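Local coordinates for protein NADPH-quinone reductase (PDB 3HA2) that probably transfers electrons from NAD(P)H to quinones through a bound FMN, this chain being the flavodoxin-like domain of a longer reductase, at residues F20-I25 and V31-L36; L140-F145 and Q154-A159. All coordinates share one frame; numbering follows the deposited sequence.

Contact 1. Residues F20-I25 and V31-L36; sequences FFKAAI and VTWHPL
The side chains of W33, K22 and I25 pack helix 20-25 against strand 31-35, the outermost strand on its side of the chain's parallel sheet, in the helix-to-strand return of a beta-alpha-beta unit. The two segments run nearly antiparallel, at 156°, with axes 9.6 Å apart at their closest. The indole of W33 reaches the helix because its CG lies anti to the backbone N (chi1 176°), and CB of K22 sits over the six-membered ring in a CH-pi contact, 3.6 Å from the centroid. The lysine chain, extended as far as CE, runs on past the pyrrole, CE lying 3.8 Å from W33 CD1; a long aliphatic stem with a terminal charge suits this exposed position. Beside it, branched I25 meets both strand residues with one methyl, CD1 standing 3.9 Å from CG1 of V31 and 4.0 Å from CE3 of W33. A leucine in place of W33 would probably leave the K22 stem without a flat surface to lie on and open a gap beside I25. A water bridges I25 O and V31 O, 2.8 Å from each. Y160 of helix 150-165 touches W33 and I25, while V7 of strand 3-7 packs against W33 and I5 against V31.

Contact 2. Residues L140-F145 and Q154-A159; sequences LAVHQF and QRLLVA
L156 projects from helix 154-159 into the hollow between V142 and F145, joining the end of the outermost strand 135-143 to the C-terminal helix of the flavodoxin-like fold. It is a purely apolar fit without hydrogen bonds between the segments. L156 places its forked end between V142 and F145, a chi1 of -176° swinging CG away from the backbone N. Both methyls lie in the hollow, CD1 closest to CG1 of V142 (3.9 Å) and CD2 closest to CD1 of F145 (3.9 Å). Leucine suits the place because its branch, set one carbon beyond CB, touches a beta-branched strand residue and a ring at once. V142 offers two methyls on a short stem, and its CG2 also comes within 4.1 Å of L156 CD2. Where the strand has given way to loop, the large F145 ring spans the distance to the helix and fits beside both L156 and L157. At the other end small A159 faces L140, whose CD2 approaches A159 O at 4.4 Å. Helix 18-25 adds F21, which packs on V142, L156 and L157. L157 completes the fit, its CD1 near the ring plane at the edge, 3.9 Å from CZ of F145.

In the fold
From the N terminus, strand 3-7 leads into helix 18-25, and contact 1 closes the short turn from that helix into strand 31-35. The chain then builds the rest of the sheet before reaching strand 135-143 at the opposite border, and contact 2 closes the loop from this strand into helix 150-165. The two closures follow in series, neither enclosing nor crossing the other, with centres about 14 Å apart. Yet they meet in space: F20 stacks edge-to-face on F145, and F21 CZ reaches L156 CD2 at 3.6 Å. Helices 18-25 and 150-165 thus pack together as one layer, tying both border strands of the sheet to a shared aromatic and aliphatic core.

Contact 1. Residues F20-I25 and V31-L36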
# COMPACT_ATOMS: atom_id res chain seq x y z
N PHE A 20 16.25 11.40 15.40
CA PHE A 20 15.89 12.82 15.56
C PHE A 20 14.46 12.94 16.07
O PHE A 20 14.16 13.77 16.93
CB PHE A 20 15.97 13.58 14.22
CG PHE A 20 17.36 13.89 13.75
CD1 PHE A 20 17.97 15.10 14.06
CD2 PHE A 20 18.05 12.99 12.92
CE1 PHE A 20 19.25 15.41 13.62
CE2 PHE A 20 19.33 13.30 12.46
CZ PHE A 20 19.94 14.51 12.81
N PHE A 21 13.57 12.13 15.50
CA PHE A 21 12.14 12.16 15.83
C PHE A 21 11.89 11.57 17.22
O PHE A 21 11.11 12.11 18.01
CB PHE A 21 11.35 11.46 14.73
CG PHE A 21 11.29 12.25 13.45
CD1 PHE A 21 10.19 13.06 13.17
CD2 PHE A 21 12.35 12.25 12.55
CE1 PHE A 21 10.13 13.83 12.02
CE2 PHE A 21 12.31 13.02 11.39
CZ PHE A 21 11.19 13.81 11.12
N LYS A 22 12.58 10.48 17.53
CA LYS A 22 12.46 9.86 18.84
C LYS A 22 12.90 10.88 19.88
O LYS A 22 12.19 11.13 20.86
CB LYS A 22 13.28 8.57 18.91
CG LYS A 22 13.21 7.78 20.22
CD LYS A 22 14.26 6.66 20.21
CE LYS A 22 14.03 5.56 21.22
NZ LYS A 22 13.95 6.06 22.63
N ALA A 23 14.06 11.51 19.65
CA ALA A 23 14.58 12.47 20.61
C ALA A 23 13.62 13.64 20.82
O ALA A 23 13.54 14.19 21.92
CB ALA A 23 15.97 12.98 20.20
N ALA A 24 12.88 13.99 19.77
CA ALA A 24 11.99 15.16 19.80
C ALA A 24 10.77 14.98 20.70
O ALA A 24 10.22 15.97 21.20
CB ALA A 24 11.56 15.52 18.38
N ILE A 25 10.35 13.74 20.91
CA ILE A 25 9.19 13.46 21.74
C ILE A 25 9.56 12.72 23.04
O ILE A 25 8.68 12.32 23.80
CB ILE A 25 8.06 12.72 20.94
CG1 ILE A 25 8.59 11.47 20.24
CG2 ILE A 25 7.43 13.69 19.92
CD1 ILE A 25 8.59 10.22 21.08
N VAL A 31 3.22 10.46 25.11
CA VAL A 31 3.57 9.95 23.77
C VAL A 31 4.35 8.64 23.89
O VAL A 31 5.36 8.59 24.59
CB VAL A 31 4.40 10.96 22.97
CG1 VAL A 31 4.78 10.37 21.63
CG2 VAL A 31 3.63 12.25 22.75
N THR A 32 3.87 7.59 23.21
CA THR A 32 4.50 6.27 23.22
C THR A 32 5.19 6.01 21.88
O THR A 32 4.53 5.96 20.82
CB THR A 32 3.46 5.13 23.52
OG1 THR A 32 2.92 5.31 24.83
CG2 THR A 32 4.09 3.72 23.45
N TRP A 33 6.52 5.89 21.92
CA TRP A 33 7.31 5.58 20.74
C TRP A 33 7.36 4.05 20.58
O TRP A 33 7.97 3.36 21.39
CB TRP A 33 8.71 6.20 20.90
CG TRP A 33 9.69 5.89 19.81
CD1 TRP A 33 10.60 4.86 19.80
CD2 TRP A 33 9.90 6.62 18.60
NE1 TRP A 33 11.34 4.90 18.64
CE2 TRP A 33 10.94 5.97 17.89
CE3 TRP A 33 9.30 7.76 18.04
CZ2 TRP A 33 11.39 6.43 16.64
CZ3 TRP A 33 9.75 8.21 16.80
CH2 TRP A 33 10.79 7.54 16.11
N HIS A 34 6.69 3.54 19.55
CA HIS A 34 6.48 2.10 19.41
C HIS A 34 7.03 1.56 18.10
O HIS A 34 6.32 1.55 17.08
CB HIS A 34 5.00 1.73 19.54
CG HIS A 34 4.75 0.25 19.57
ND1 HIS A 34 5.22 -0.56 20.58
CD2 HIS A 34 4.12 -0.56 18.69
CE1 HIS A 34 4.87 -1.81 20.33
NE2 HIS A 34 4.19 -1.84 19.20
N PRO A 35 8.29 1.11 18.12
CA PRO A 35 8.82 0.46 16.92
C PRO A 35 8.03 -0.79 16.53
O PRO A 35 7.69 -1.62 17.38
CB PRO A 35 10.26 0.10 17.30
CG PRO A 35 10.60 1.04 18.41
CD PRO A 35 9.31 1.20 19.18
N LEU A 36 7.73 -0.90 15.24
CA LEU A 36 7.10 -2.08 14.70
C LEU A 36 8.18 -3.13 14.43
O LEU A 36 9.12 -2.90 13.65
CB LEU A 36 6.33 -1.69 13.43
CG LEU A 36 5.53 -2.70 12.64
CD1 LEU A 36 4.60 -3.50 13.54
CD2 LEU A 36 4.73 -1.95 11.56
O HOH W 1 7.88 9.87 24.91

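Contact 2. Residues L140-F145 and Q154-A159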
# COMPACT_ATOMS: atom_id res chain seq x y z
N LEU A 140 1.60 14.72 7.85
CA LEU A 140 2.88 15.42 8.04
C LEU A 140 3.88 14.79 7.08
O LEU A 140 4.40 13.71 7.35
CB LEU A 140 3.36 15.35 9.51
CG LEU A 140 4.69 16.09 9.78
CD1 LEU A 140 4.59 17.52 9.32
CD2 LEU A 140 5.00 16.04 11.25
N ALA A 141 4.12 15.45 5.94
CA ALA A 141 5.09 14.93 4.96
C ALA A 141 6.47 15.50 5.26
O ALA A 141 6.62 16.71 5.51
CB ALA A 141 4.65 15.26 3.52
N VAL A 142 7.47 14.62 5.26
CA VAL A 142 8.84 14.98 5.64
C VAL A 142 9.73 14.67 4.44
O VAL A 142 10.05 13.51 4.19
CB VAL A 142 9.28 14.17 6.89
CG1 VAL A 142 10.72 14.49 7.28
CG2 VAL A 142 8.34 14.45 8.07
N HIS A 143 10.15 15.71 3.73
CA HIS A 143 10.88 15.54 2.48
C HIS A 143 12.37 15.87 2.64
O HIS A 143 12.72 17.01 2.96
CB HIS A 143 10.27 16.43 1.40
CG HIS A 143 8.88 16.07 1.02
ND1 HIS A 143 7.79 16.85 1.35
CD2 HIS A 143 8.39 15.02 0.32
CE1 HIS A 143 6.69 16.30 0.87
NE2 HIS A 143 7.03 15.19 0.23
N GLN A 144 13.22 14.86 2.45
CA GLN A 144 14.70 15.01 2.46
C GLN A 144 15.21 15.55 3.79
O GLN A 144 16.07 16.44 3.84
CB GLN A 144 15.17 15.87 1.28
CG GLN A 144 14.81 15.27 -0.09
CD GLN A 144 15.27 16.11 -1.28
OE1 GLN A 144 15.33 17.34 -1.22
NE2 GLN A 144 15.61 15.43 -2.37
N PHE A 145 14.70 14.97 4.88
CA PHE A 145 15.00 15.50 6.20
C PHE A 145 16.49 15.69 6.45
O PHE A 145 16.89 16.72 6.98
CB PHE A 145 14.43 14.61 7.31
CG PHE A 145 14.75 15.12 8.68
CD1 PHE A 145 13.95 16.10 9.27
CD2 PHE A 145 15.86 14.66 9.37
CE1 PHE A 145 14.25 16.59 10.55
CE2 PHE A 145 16.18 15.16 10.63
CZ PHE A 145 15.37 16.13 11.22
N GLN A 154 15.25 21.72 12.62
CA GLN A 154 14.65 22.10 13.90
C GLN A 154 13.18 22.54 13.80
O GLN A 154 12.37 22.12 14.63
CB GLN A 154 15.53 23.12 14.66
CG GLN A 154 16.91 22.56 15.08
CD GLN A 154 16.86 21.08 15.51
OE1 GLN A 154 16.10 20.70 16.41
NE2 GLN A 154 17.67 20.25 14.86
N ARG A 155 12.82 23.32 12.77
CA ARG A 155 11.42 23.74 12.58
C ARG A 155 10.48 22.57 12.31
O ARG A 155 9.36 22.51 12.80
CB ARG A 155 11.29 24.75 11.43
CG ARG A 155 11.84 26.13 11.74
CD ARG A 155 11.44 27.16 10.67
NE ARG A 155 12.10 26.91 9.38
CZ ARG A 155 13.29 27.41 9.04
NH1 ARG A 155 13.96 28.20 9.87
NH2 ARG A 155 13.81 27.11 7.85
N LEU A 156 10.96 21.63 11.50
CA LEU A 156 10.15 20.48 11.16
C LEU A 156 9.93 19.63 12.43
O LEU A 156 8.84 19.11 12.66
CB LEU A 156 10.85 19.68 10.05
CG LEU A 156 10.13 18.48 9.45
CD1 LEU A 156 10.65 18.27 8.04
CD2 LEU A 156 10.33 17.23 10.31
N LEU A 157 10.96 19.54 13.26
CA LEU A 157 10.87 18.78 14.52
C LEU A 157 9.87 19.38 15.52
O LEU A 157 9.19 18.63 16.20
CB LEU A 157 12.25 18.51 15.13
CG LEU A 157 13.12 17.52 14.32
CD1 LEU A 157 14.56 17.49 14.82
CD2 LEU A 157 12.51 16.09 14.30
N VAL A 158 9.77 20.71 15.58
CA VAL A 158 8.72 21.41 16.33
C VAL A 158 7.31 21.11 15.79
O VAL A 158 6.37 20.91 16.57
CB VAL A 158 8.96 22.95 16.34
CG1 VAL A 158 7.81 23.68 17.01
CG2 VAL A 158 10.27 23.28 17.05
N ALA A 159 7.15 21.10 14.47
CA ALA A 159 5.88 20.73 13.85
C ALA A 159 5.53 19.29 14.23
O ALA A 159 4.37 18.98 14.51
CB ALA A 159 5.94 20.88 12.32